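FKBP-type peptidyl-prolyl cis-trans isomerase FkpA (Escherichia coli, PDB 1Q6H) catalyses the cis-trans isomerisation of proline peptide bonds and acts as a folding chaperone in the periplasm of Escherichia coli. Local coordinates at residues Asn37-Gln42 with Ile47-Asp52; Asp64-Lys67 with Glu72-Gln75; Asp98-Gly103 with Ile194-Ala199; Gly148-Gly153 with Gly207-Ser212. One frame throughout, in Å; residues are numbered along the deposited sequence.

Contact 1: Asn37-Gln42 with Ile47-Asp52; sequences NSLKEQ and IKLDKD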
loop_
_atom_site.group_PDB
_atom_site.type_symbol
_atom_site.label_atom_id
_atom_site.label_comp_id
_atom_site.label_asym_id
_atom_site.label_seq_id
_atom_site.Cartn_x
_atom_site.Cartn_y
_atom_site.Cartn_z
ATOM N N ASN A 37 -13.916 -6.533 6.824
ATOM C CA ASN A 37 -12.741 -7.364 7.011
ATOM C C ASN A 37 -11.672 -6.676 7.882
ATOM O O ASN A 37 -11.038 -7.334 8.714
ATOM C CB ASN A 37 -12.150 -7.841 5.657
ATOM C CG ASN A 37 -13.052 -8.843 4.924
ATOM O OD1 ASN A 37 -12.944 -9.025 3.693
ATOM N ND2 ASN A 37 -13.948 -9.492 5.665
ATOM N N SER A 38 -11.462 -5.370 7.690
ATOM C CA SER A 38 -10.525 -4.595 8.513
ATOM C C SER A 38 -10.898 -4.615 9.987
ATOM O O SER A 38 -10.046 -4.811 10.850
ATOM C CB SER A 38 -10.482 -3.137 8.062
ATOM O OG SER A 38 -10.124 -3.051 6.697
ATOM N N LEU A 39 -12.167 -4.368 10.278
ATOM C CA LEU A 39 -12.640 -4.461 11.659
ATOM C C LEU A 39 -12.477 -5.887 12.225
ATOM O O LEU A 39 -12.180 -6.058 13.413
ATOM C CB LEU A 39 -14.081 -3.973 11.781
ATOM C CG LEU A 39 -14.198 -2.476 12.152
ATOM C CD1 LEU A 39 -13.508 -1.539 11.155
ATOM C CD2 LEU A 39 -15.640 -2.046 12.340
ATOM N N LYS A 40 -12.665 -6.900 11.384
ATOM C CA LYS A 40 -12.460 -8.257 11.835
ATOM C C LYS A 40 -11.026 -8.436 12.333
ATOM O O LYS A 40 -10.792 -9.030 13.398
ATOM C CB LYS A 40 -12.801 -9.277 10.742
ATOM C CG LYS A 40 -14.294 -9.432 10.505
ATOM C CD LYS A 40 -14.663 -10.782 9.864
ATOM C CE LYS A 40 -16.161 -10.859 9.522
ATOM N NZ LYS A 40 -16.992 -9.914 10.352
ATOM N N GLU A 41 -10.056 -7.909 11.590
ATOM C CA GLU A 41 -8.642 -8.051 12.007
ATOM C C GLU A 41 -8.361 -7.304 13.305
ATOM O O GLU A 41 -7.617 -7.764 14.176
ATOM C CB GLU A 41 -7.702 -7.526 10.921
ATOM C CG GLU A 41 -7.719 -8.337 9.636
ATOM C CD GLU A 41 -7.411 -9.789 9.867
ATOM O OE1 GLU A 41 -6.354 -10.082 10.470
ATOM O OE2 GLU A 41 -8.239 -10.630 9.461
ATOM N N GLN A 42 -8.983 -6.150 13.430
ATOM C CA GLN A 42 -8.828 -5.320 14.610
ATOM C C GLN A 42 -9.419 -6.079 15.795
ATOM O O GLN A 42 -8.865 -6.063 16.899
ATOM C CB GLN A 42 -9.570 -3.983 14.432
ATOM C CG GLN A 42 -8.952 -2.978 13.401
ATOM C CD GLN A 42 -9.930 -1.881 12.999
ATOM O OE1 GLN A 42 -11.012 -1.782 13.578
ATOM N NE2 GLN A 42 -9.555 -1.045 12.007
ATOM N N ILE A 47 -9.649 -4.738 19.637
ATOM C CA ILE A 47 -10.221 -3.464 19.210
ATOM C C ILE A 47 -11.565 -3.617 18.487
ATOM O O ILE A 47 -11.648 -4.160 17.379
ATOM C CB ILE A 47 -9.233 -2.722 18.285
ATOM C CG1 ILE A 47 -7.941 -2.387 19.042
ATOM C CG2 ILE A 47 -9.875 -1.437 17.765
ATOM C CD1 ILE A 47 -6.745 -2.050 18.186
ATOM N N LYS A 48 -12.619 -3.124 19.110
ATOM C CA LYS A 48 -13.951 -3.291 18.576
ATOM C C LYS A 48 -14.540 -1.903 18.397
ATOM O O LYS A 48 -15.124 -1.344 19.322
ATOM C CB LYS A 48 -14.806 -4.159 19.522
ATOM C CG LYS A 48 -14.421 -5.646 19.536
ATOM C CD LYS A 48 -15.287 -6.491 20.504
ATOM C CE LYS A 48 -15.335 -7.927 20.053
ATOM N NZ LYS A 48 -15.899 -8.862 21.056
ATOM N N LEU A 49 -14.313 -1.337 17.218
ATOM C CA LEU A 49 -14.827 -0.017 16.878
ATOM C C LEU A 49 -16.347 -0.026 16.837
ATOM O O LEU A 49 -16.962 -1.051 16.630
ATOM C CB LEU A 49 -14.291 0.414 15.510
ATOM C CG LEU A 49 -12.794 0.667 15.404
ATOM C CD1 LEU A 49 -12.451 1.205 14.028
ATOM C CD2 LEU A 49 -12.321 1.653 16.447
ATOM N N ASP A 50 -16.947 1.134 17.037
ATOM C CA ASP A 50 -18.384 1.255 17.048
ATOM C C ASP A 50 -18.895 1.334 15.601
ATOM O O ASP A 50 -18.647 2.326 14.898
ATOM C CB ASP A 50 -18.737 2.512 17.814
ATOM C CG ASP A 50 -20.217 2.734 17.908
ATOM O OD1 ASP A 50 -20.925 2.520 16.917
ATOM O OD2 ASP A 50 -20.756 3.137 18.945
ATOM N N LYS A 51 -19.580 0.289 15.144
ATOM C CA LYS A 51 -20.009 0.222 13.751
ATOM C C LYS A 51 -20.997 1.327 13.365
ATOM O O LYS A 51 -21.033 1.738 12.216
ATOM C CB LYS A 51 -20.560 -1.183 13.401
ATOM C CG LYS A 51 -19.496 -2.295 13.520
ATOM C CD LYS A 51 -19.921 -3.678 12.954
ATOM C CE LYS A 51 -18.669 -4.547 12.606
ATOM N NZ LYS A 51 -18.927 -5.887 11.965
ATOM N N ASP A 52 -21.785 1.822 14.315
ATOM C CA ASP A 52 -22.794 2.841 14.010
ATOM C C ASP A 52 -22.116 4.153 13.661
ATOM O O ASP A 52 -22.524 4.860 12.747
ATOM C CB ASP A 52 -23.741 3.061 15.190
ATOM C CG ASP A 52 -24.729 1.902 15.389
ATOM O OD1 ASP A 52 -25.241 1.335 14.390
ATOM O OD2 ASP A 52 -25.060 1.520 16.524
HETATM O O HOH W 1 -16.332 -6.767 11.226
HETATM O O HOH W 2 -12.767 -3.027 15.332
#
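Leu-39 and Gln-42, near the C-terminal end of helix 19-43, pack on Ile-47, Leu-49 and Lys-51 where the chain turns back through a short loop, a helix-loop-helix corner of the N-terminal dimer-forming domain. Leu-39 meets two partners with its two methyls. CD1 lies 4.1 Å from Leu-49 CD1, the side chains crossing at about a right angle, whereas CD2 rests 3.9 Å from Lys-51 CE, the lysine running past the leucine in the opposite sense. Gln-42 reaches out extended, its CG beside the backbone N (chi1 -70°), which sets OE1 against Leu-49 CD1 at 3.3 Å. OE1 also accepts a hydrogen bond from a water that donates to Ile-47 O as well and accepts from Leu-49 N, tying the polar backbone of the loop to the helix. An alanine at Gln-42 would remove the amide and probably leave that water short of one acceptor and Leu-49 CD1 with a gap beside it. Phe-80 of helix 70-112 and Leu-27 of the second subunit close around Gln-42 and Leu-49. The direct backbone link is the hydrogen bond from Ile-47 N to Gln-42 O, 3.1 Å.

Contact 2: Asp64-Lys67 with Glu72-Gln75; sequences DKSK and EIEQ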
loop_
_atom_site.group_PDB
_atom_site.type_symbol
_atom_site.label_atom_id
_atom_site.label_comp_id
_atom_site.label_asym_id
_atom_site.label_seq_id
_atom_site.Cartn_x
_atom_site.Cartn_y
_atom_site.Cartn_z
ATOM N N ASP A 64 -20.393 15.647 2.493
ATOM C CA ASP A 64 -19.539 16.814 2.777
ATOM C C ASP A 64 -19.870 17.512 4.073
ATOM O O ASP A 64 -19.670 18.720 4.205
ATOM C CB ASP A 64 -19.571 17.788 1.603
ATOM C CG ASP A 64 -19.152 17.116 0.335
ATOM O OD1 ASP A 64 -18.080 16.502 0.364
ATOM O OD2 ASP A 64 -19.837 17.113 -0.707
ATOM N N LYS A 65 -20.331 16.727 5.047
ATOM C CA LYS A 65 -20.681 17.246 6.364
ATOM C C LYS A 65 -20.003 16.479 7.494
ATOM O O LYS A 65 -20.522 16.348 8.611
ATOM C CB LYS A 65 -22.193 17.285 6.530
ATOM C CG LYS A 65 -22.832 18.240 5.554
ATOM C CD LYS A 65 -24.293 18.466 5.851
ATOM C CE LYS A 65 -25.008 19.143 4.702
ATOM N NZ LYS A 65 -26.150 19.885 5.266
ATOM N N SER A 66 -18.802 16.026 7.234
ATOM C CA SER A 66 -18.064 15.314 8.259
ATOM C C SER A 66 -17.850 16.158 9.521
ATOM O O SER A 66 -17.467 17.336 9.440
ATOM C CB SER A 66 -16.709 14.924 7.738
ATOM O OG SER A 66 -15.949 14.380 8.812
ATOM N N LYS A 67 -18.075 15.542 10.682
ATOM C CA LYS A 67 -17.874 16.200 11.963
ATOM C C LYS A 67 -16.386 16.354 12.237
ATOM O O LYS A 67 -15.980 17.051 13.153
ATOM C CB LYS A 67 -18.535 15.412 13.103
ATOM C CG LYS A 67 -20.046 15.463 13.065
ATOM C CD LYS A 67 -20.688 14.451 14.030
ATOM C CE LYS A 67 -22.200 14.676 14.137
ATOM N NZ LYS A 67 -22.870 14.620 12.797
ATOM N N GLU A 72 -8.425 16.681 11.139
ATOM C CA GLU A 72 -8.800 15.931 12.304
ATOM C C GLU A 72 -8.889 14.435 11.962
ATOM O O GLU A 72 -8.456 13.614 12.745
ATOM C CB GLU A 72 -10.105 16.454 12.862
ATOM C CG GLU A 72 -9.953 17.834 13.446
ATOM C CD GLU A 72 -11.277 18.555 13.673
ATOM O OE1 GLU A 72 -12.276 18.314 12.944
ATOM O OE2 GLU A 72 -11.302 19.396 14.604
ATOM N N ILE A 73 -9.451 14.107 10.798
ATOM C CA ILE A 73 -9.506 12.732 10.339
ATOM C C ILE A 73 -8.096 12.138 10.350
ATOM O O ILE A 73 -7.887 11.057 10.918
ATOM C CB ILE A 73 -10.083 12.647 8.948
ATOM C CG1 ILE A 73 -11.592 12.904 8.977
ATOM C CG2 ILE A 73 -9.786 11.309 8.335
ATOM C CD1 ILE A 73 -12.215 12.756 7.662
ATOM N N GLU A 74 -7.142 12.837 9.720
ATOM C CA GLU A 74 -5.783 12.344 9.665
ATOM C C GLU A 74 -5.184 12.197 11.063
ATOM O O GLU A 74 -4.549 11.201 11.355
ATOM C CB GLU A 74 -4.856 13.237 8.817
ATOM C CG GLU A 74 -3.623 12.468 8.353
ATOM C CD GLU A 74 -2.344 13.295 8.236
ATOM O OE1 GLU A 74 -2.353 14.350 7.573
ATOM O OE2 GLU A 74 -1.303 12.852 8.790
ATOM N N GLN A 75 -5.353 13.188 11.923
ATOM C CA GLN A 75 -4.782 13.077 13.261
ATOM C C GLN A 75 -5.374 11.875 14.016
ATOM O O GLN A 75 -4.658 11.117 14.681
ATOM C CB GLN A 75 -5.006 14.364 14.042
ATOM C CG GLN A 75 -4.370 14.373 15.433
ATOM C CD GLN A 75 -5.270 13.756 16.511
ATOM O OE1 GLN A 75 -6.500 13.901 16.460
ATOM N NE2 GLN A 75 -4.657 13.081 17.492
#
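Ser-66 and Lys-67, in the loop between helix 51-62 and helix 70-112, look across at Ile-73 and Glu-72 in the opening turn of the second helix. The touch is light. Ser-66 OG stands 4.2 Å from Ile-73 CD1, the outermost methyl of the isoleucine, which bends toward the loop although the CB of Ile-73 does not head there. On the other flank the Lys-67 carbonyl oxygen and Glu-72 OE1 are 3.9 Å apart, two acceptors that simply lie beside each other. The backbones stay well separated, with Ser-66 CA 9.2 Å from Ile-73 CA. The loop begins with a Schellman motif that ends helix 51-62: Asp-64, at a phi of 62°, is its C-prime residue, with Lys-65 N bonded to Asp-60 O and Asp-64 N to Ala-61 O. At the start of helix 70-112, Glu-72 OE1 accepts from the N of Ser-69, the residue just before the helix. The glutamate gets there with CG beside its own backbone N (chi1 -69°) and the chain extended beyond, so that its carboxylate folds back over the helix start, where the positive end of the helix dipole would probably favour its charge. Ser-66 OG, for its part, is hydrogen-bonded to Leu-68 O, while the CB of Lys-67 points away from the helix segment and its NZ forms a salt bridge with Asp-60. Tyr-25 of the second subunit packs on Ser-66, and its OH is hydrogen-bonded to Lys-67 N.

Contact 3: Asp98-Gly103 with Ile194-Ala199; sequences DNEAKG and IPPELA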
loop_
_atom_site.group_PDB
_atom_site.type_symbol
_atom_site.label_atom_id
_atom_site.label_comp_id
_atom_site.label_asym_id
_atom_site.label_seq_id
_atom_site.Cartn_x
_atom_site.Cartn_y
_atom_site.Cartn_z
ATOM N N ASP A 98 1.146 -17.380 27.207
ATOM C CA ASP A 98 0.187 -18.470 27.262
ATOM C C ASP A 98 0.770 -19.740 26.623
ATOM O O ASP A 98 0.683 -20.828 27.191
ATOM C CB ASP A 98 -1.117 -18.070 26.551
ATOM C CG ASP A 98 -1.901 -17.005 27.305
ATOM O OD1 ASP A 98 -1.553 -16.733 28.469
ATOM O OD2 ASP A 98 -2.882 -16.382 26.819
ATOM N N ASN A 99 1.399 -19.590 25.466
ATOM C CA ASN A 99 1.940 -20.738 24.764
ATOM C C ASN A 99 3.105 -21.335 25.530
ATOM O O ASN A 99 3.227 -22.567 25.589
ATOM C CB ASN A 99 2.321 -20.384 23.320
ATOM C CG ASN A 99 1.087 -20.153 22.430
ATOM O OD1 ASN A 99 -0.012 -20.583 22.749
ATOM N ND2 ASN A 99 1.275 -19.453 21.326
ATOM N N GLU A 100 3.952 -20.482 26.123
ATOM C CA GLU A 100 5.048 -20.982 26.937
ATOM C C GLU A 100 4.473 -21.829 28.082
ATOM O O GLU A 100 5.011 -22.867 28.404
ATOM C CB GLU A 100 5.892 -19.831 27.494
ATOM C CG GLU A 100 7.160 -20.226 28.269
ATOM C CD GLU A 100 8.385 -20.438 27.379
ATOM O OE1 GLU A 100 8.303 -20.198 26.146
ATOM O OE2 GLU A 100 9.440 -20.853 27.912
ATOM N N ALA A 101 3.399 -21.368 28.718
ATOM C CA ALA A 101 2.854 -22.117 29.842
ATOM C C ALA A 101 2.230 -23.430 29.368
ATOM O O ALA A 101 2.533 -24.463 29.913
ATOM C CB ALA A 101 1.871 -21.284 30.649
ATOM N N LYS A 102 1.403 -23.393 28.327
ATOM C CA LYS A 102 0.744 -24.607 27.837
ATOM C C LYS A 102 1.751 -25.650 27.349
ATOM O O LYS A 102 1.597 -26.840 27.610
ATOM C CB LYS A 102 -0.199 -24.287 26.684
ATOM C CG LYS A 102 -1.483 -23.590 27.032
ATOM C CD LYS A 102 -1.918 -22.773 25.797
ATOM C CE LYS A 102 -3.395 -22.625 25.673
ATOM N NZ LYS A 102 -3.690 -21.658 24.558
ATOM N N GLY A 103 2.765 -25.201 26.631
ATOM C CA GLY A 103 3.804 -26.069 26.127
ATOM C C GLY A 103 4.624 -26.743 27.215
ATOM O O GLY A 103 4.975 -27.923 27.120
ATOM N N ILE A 194 9.646 -30.470 21.056
ATOM C CA ILE A 194 10.688 -29.448 21.118
ATOM C C ILE A 194 10.219 -28.163 21.741
ATOM O O ILE A 194 9.249 -27.539 21.249
ATOM C CB ILE A 194 11.204 -29.159 19.707
ATOM C CG1 ILE A 194 11.427 -30.450 18.923
ATOM C CG2 ILE A 194 12.428 -28.305 19.764
ATOM C CD1 ILE A 194 12.004 -30.257 17.511
ATOM N N PRO A 195 10.893 -27.749 22.805
ATOM C CA PRO A 195 10.604 -26.434 23.428
ATOM C C PRO A 195 10.927 -25.281 22.459
ATOM O O PRO A 195 11.852 -25.438 21.653
ATOM C CB PRO A 195 11.577 -26.358 24.601
ATOM C CG PRO A 195 12.422 -27.520 24.552
ATOM C CD PRO A 195 12.022 -28.443 23.445
ATOM N N PRO A 196 10.208 -24.151 22.557
ATOM C CA PRO A 196 10.431 -22.996 21.687
ATOM C C PRO A 196 11.858 -22.495 21.666
ATOM O O PRO A 196 12.347 -22.052 20.613
ATOM C CB PRO A 196 9.521 -21.903 22.261
ATOM C CG PRO A 196 8.813 -22.467 23.442
ATOM C CD PRO A 196 9.152 -23.915 23.560
ATOM N N GLU A 197 12.535 -22.622 22.806
ATOM C CA GLU A 197 13.928 -22.259 22.933
ATOM C C GLU A 197 14.842 -23.042 21.966
ATOM O O GLU A 197 15.921 -22.558 21.606
ATOM C CB GLU A 197 14.381 -22.487 24.393
ATOM C CG GLU A 197 13.735 -21.560 25.429
ATOM C CD GLU A 197 12.260 -21.874 25.779
ATOM O OE1 GLU A 197 11.803 -23.045 25.636
ATOM O OE2 GLU A 197 11.534 -20.898 26.159
ATOM N N LEU A 198 14.434 -24.253 21.570
ATOM C CA LEU A 198 15.206 -25.064 20.613
ATOM C C LEU A 198 14.510 -25.100 19.232
ATOM O O LEU A 198 14.831 -25.929 18.395
ATOM C CB LEU A 198 15.353 -26.528 21.108
ATOM C CG LEU A 198 16.009 -26.645 22.482
ATOM C CD1 LEU A 198 15.937 -28.093 23.111
ATOM C CD2 LEU A 198 17.447 -26.139 22.394
ATOM N N ALA A 199 13.555 -24.209 19.033
ATOM C CA ALA A 199 12.802 -24.117 17.794
ATOM C C ALA A 199 12.735 -22.664 17.299
ATOM O O ALA A 199 13.772 -22.089 16.995
ATOM C CB ALA A 199 11.427 -24.694 17.986
#
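Glu-100 is the residue by which this turn of the long helix 70-112 meets Pro-196 and Glu-197, in the loop that follows strand 189-194 of the FKBP domain. Before it, Asp-98 turns back along the helix to a salt bridge with Lys-94, and Asn-99 gives its ND2 to Pro-210 O in the same catalytic-domain loop. Glu-100 then swings its CG opposite the backbone N (chi1 -175°) and bends at chi2 (86°), which lays the carboxylate against the loop. OE1 sits 3.6 Å from Pro-196 CG, at that end of the proline ring, and OE2 comes 2.7 Å from Glu-197 OE2. The two glutamates arrive from opposite directions with their carboxylate planes 88° apart. A little further on, Gly-103 closes the turn with its N bonded to Asn-99 O at 2.9 Å. Putting an alanine in place of Glu-100 would take away the carboxylate, and is likely to leave Glu-197 without its facing group and Pro-196 CG without the oxygen that rests beside it. Two acid oxygens at such a separation would repel each other if both were fully charged, and the pairing is therefore probably sensitive to pH, with one of the acids likely to hold a proton.

Contact 4: Gly148-Gly153 with Gly207-Ser212; sequences GTLIDG and GIPPNS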
loop_
_atom_site.group_PDB
_atom_site.type_symbol
_atom_site.label_atom_id
_atom_site.label_comp_id
_atom_site.label_asym_id
_atom_site.label_seq_id
_atom_site.Cartn_x
_atom_site.Cartn_y
_atom_site.Cartn_z
ATOM N N GLY A 148 4.779 -32.470 11.418
ATOM C CA GLY A 148 4.917 -31.482 12.483
ATOM C C GLY A 148 3.586 -30.893 12.933
ATOM O O GLY A 148 2.839 -30.348 12.105
ATOM N N THR A 149 3.266 -31.032 14.225
ATOM C CA THR A 149 2.037 -30.488 14.787
ATOM C C THR A 149 2.301 -29.605 16.005
ATOM O O THR A 149 3.291 -29.767 16.713
ATOM C CB THR A 149 1.070 -31.586 15.252
ATOM O OG1 THR A 149 1.723 -32.430 16.198
ATOM C CG2 THR A 149 0.664 -32.536 14.124
ATOM N N LEU A 150 1.379 -28.684 16.242
ATOM C CA LEU A 150 1.426 -27.845 17.417
ATOM C C LEU A 150 0.834 -28.731 18.480
ATOM O O LEU A 150 0.268 -29.775 18.175
ATOM C CB LEU A 150 0.635 -26.553 17.255
ATOM C CG LEU A 150 0.935 -25.630 16.046
ATOM C CD1 LEU A 150 -0.053 -24.423 15.986
ATOM C CD2 LEU A 150 2.360 -25.152 16.064
ATOM N N ILE A 151 0.961 -28.329 19.734
ATOM C CA ILE A 151 0.524 -29.199 20.797
ATOM C C ILE A 151 -0.969 -29.407 20.750
ATOM O O ILE A 151 -1.451 -30.346 21.331
ATOM C CB ILE A 151 0.951 -28.694 22.152
ATOM C CG1 ILE A 151 0.371 -27.295 22.422
ATOM C CG2 ILE A 151 2.487 -28.759 22.264
ATOM C CD1 ILE A 151 0.568 -26.822 23.874
ATOM N N ASP A 152 -1.710 -28.558 20.061
ATOM C CA ASP A 152 -3.155 -28.764 20.001
ATOM C C ASP A 152 -3.562 -29.700 18.888
ATOM O O ASP A 152 -4.741 -29.959 18.711
ATOM C CB ASP A 152 -3.913 -27.440 19.866
ATOM C CG ASP A 152 -3.713 -26.776 18.528
ATOM O OD1 ASP A 152 -2.846 -27.219 17.733
ATOM O OD2 ASP A 152 -4.390 -25.779 18.199
ATOM N N GLY A 153 -2.584 -30.193 18.138
ATOM C CA GLY A 153 -2.818 -31.132 17.057
ATOM C C GLY A 153 -2.767 -30.531 15.667
ATOM O O GLY A 153 -2.789 -31.252 14.669
ATOM N N GLY A 207 2.724 -19.682 10.568
ATOM C CA GLY A 207 2.199 -21.004 10.886
ATOM C C GLY A 207 2.605 -21.527 12.268
ATOM O O GLY A 207 2.055 -22.512 12.774
ATOM N N ILE A 208 3.576 -20.872 12.894
ATOM C CA ILE A 208 4.011 -21.247 14.232
ATOM C C ILE A 208 3.962 -20.062 15.184
ATOM O O ILE A 208 4.770 -19.140 15.101
ATOM C CB ILE A 208 5.385 -21.826 14.189
ATOM C CG1 ILE A 208 5.360 -23.031 13.260
ATOM C CG2 ILE A 208 5.830 -22.212 15.627
ATOM C CD1 ILE A 208 6.679 -23.732 13.121
ATOM N N PRO A 209 2.981 -20.068 16.072
ATOM C CA PRO A 209 2.836 -18.972 17.032
ATOM C C PRO A 209 3.988 -18.856 18.042
ATOM O O PRO A 209 4.781 -19.768 18.276
ATOM C CB PRO A 209 1.496 -19.263 17.725
ATOM C CG PRO A 209 0.812 -20.338 16.861
ATOM C CD PRO A 209 1.897 -21.065 16.166
ATOM N N PRO A 210 4.101 -17.669 18.615
ATOM C CA PRO A 210 5.132 -17.364 19.604
ATOM C C PRO A 210 5.242 -18.398 20.686
ATOM O O PRO A 210 4.216 -18.838 21.231
ATOM C CB PRO A 210 4.639 -16.043 20.207
ATOM C CG PRO A 210 3.875 -15.420 19.145
ATOM C CD PRO A 210 3.238 -16.518 18.343
ATOM N N ASN A 211 6.469 -18.759 21.035
ATOM C CA ASN A 211 6.720 -19.729 22.077
ATOM C C ASN A 211 5.965 -21.069 21.933
ATOM O O ASN A 211 5.472 -21.621 22.899
ATOM C CB ASN A 211 6.472 -19.094 23.434
ATOM C CG ASN A 211 7.593 -18.147 23.831
ATOM O OD1 ASN A 211 8.706 -18.255 23.324
ATOM N ND2 ASN A 211 7.292 -17.200 24.720
ATOM N N SER A 212 5.870 -21.575 20.712
ATOM C CA SER A 212 5.223 -22.856 20.466
ATOM C C SER A 212 6.157 -24.038 20.686
ATOM O O SER A 212 7.261 -24.094 20.164
ATOM C CB SER A 212 4.686 -22.944 19.037
ATOM O OG SER A 212 3.633 -22.016 18.821
#
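Leu-150, where strand 141-150 of the FKBP fold runs into a turn, pushes its methyls onto the Pro-209 ring in the loop leading to the last strand, a loop that in related FKBPs flanks the proline-binding pocket. This is the tight part of the contact: CD1 lies 3.9 Å and CD2 4.1 Å from Pro-209 CD, the leucine meeting the ring at that one corner. CG sits beside the backbone N (chi1 -54°), which directs the isobutyl group across to the loop, while Phe-156 of the neighbouring strand backs it. Away from the leucine-proline touch the packing thins out. Leu-150 CD2 is 4.2 Å from Gly-207 O and 4.4 Å from Ser-212 OG, neither more than a grazing touch, and Gly-207 is exposed to solvent. So are Asp-152 and Gly-153 in the type I turn from Leu-150 to Gly-153, closed by Gly-153 N bonding to Leu-150 O. On the loop side, Pro-209 to Ser-212 forms a type II turn, with Asn-211 at the positive-phi position. Ser-212 N reaches Pro-209 O only weakly, but the hydroxyl doubles the hold: Ser-212 OG donates to Pro-209 O over 2.6 Å from 46° above the carbonyl plane.

In the fold
Contact 1 is the buried one, with apolar side chains and a bridging water, whereas contacts 2 and 4 lie at the surface and contact 3 is partly buried. Contacts 1 and 2 sit in the N-terminal helical domain, about 19 Å apart between centres, and both touch the second subunit. Contacts 2 and 3 use widely separated stretches of helix 70-112, with centres about 46 Å apart, so this helix runs from the dimer-forming part to the FKBP domain. There contacts 3 and 4 meet, their centres about 9 Å apart: Asn-99 and Glu-100 touch the 207-212 loop. Paired acids mark contact 3, leucine on proline contact 4, and contact 2 is sparse, its polar ends bonded to neighbouring residues.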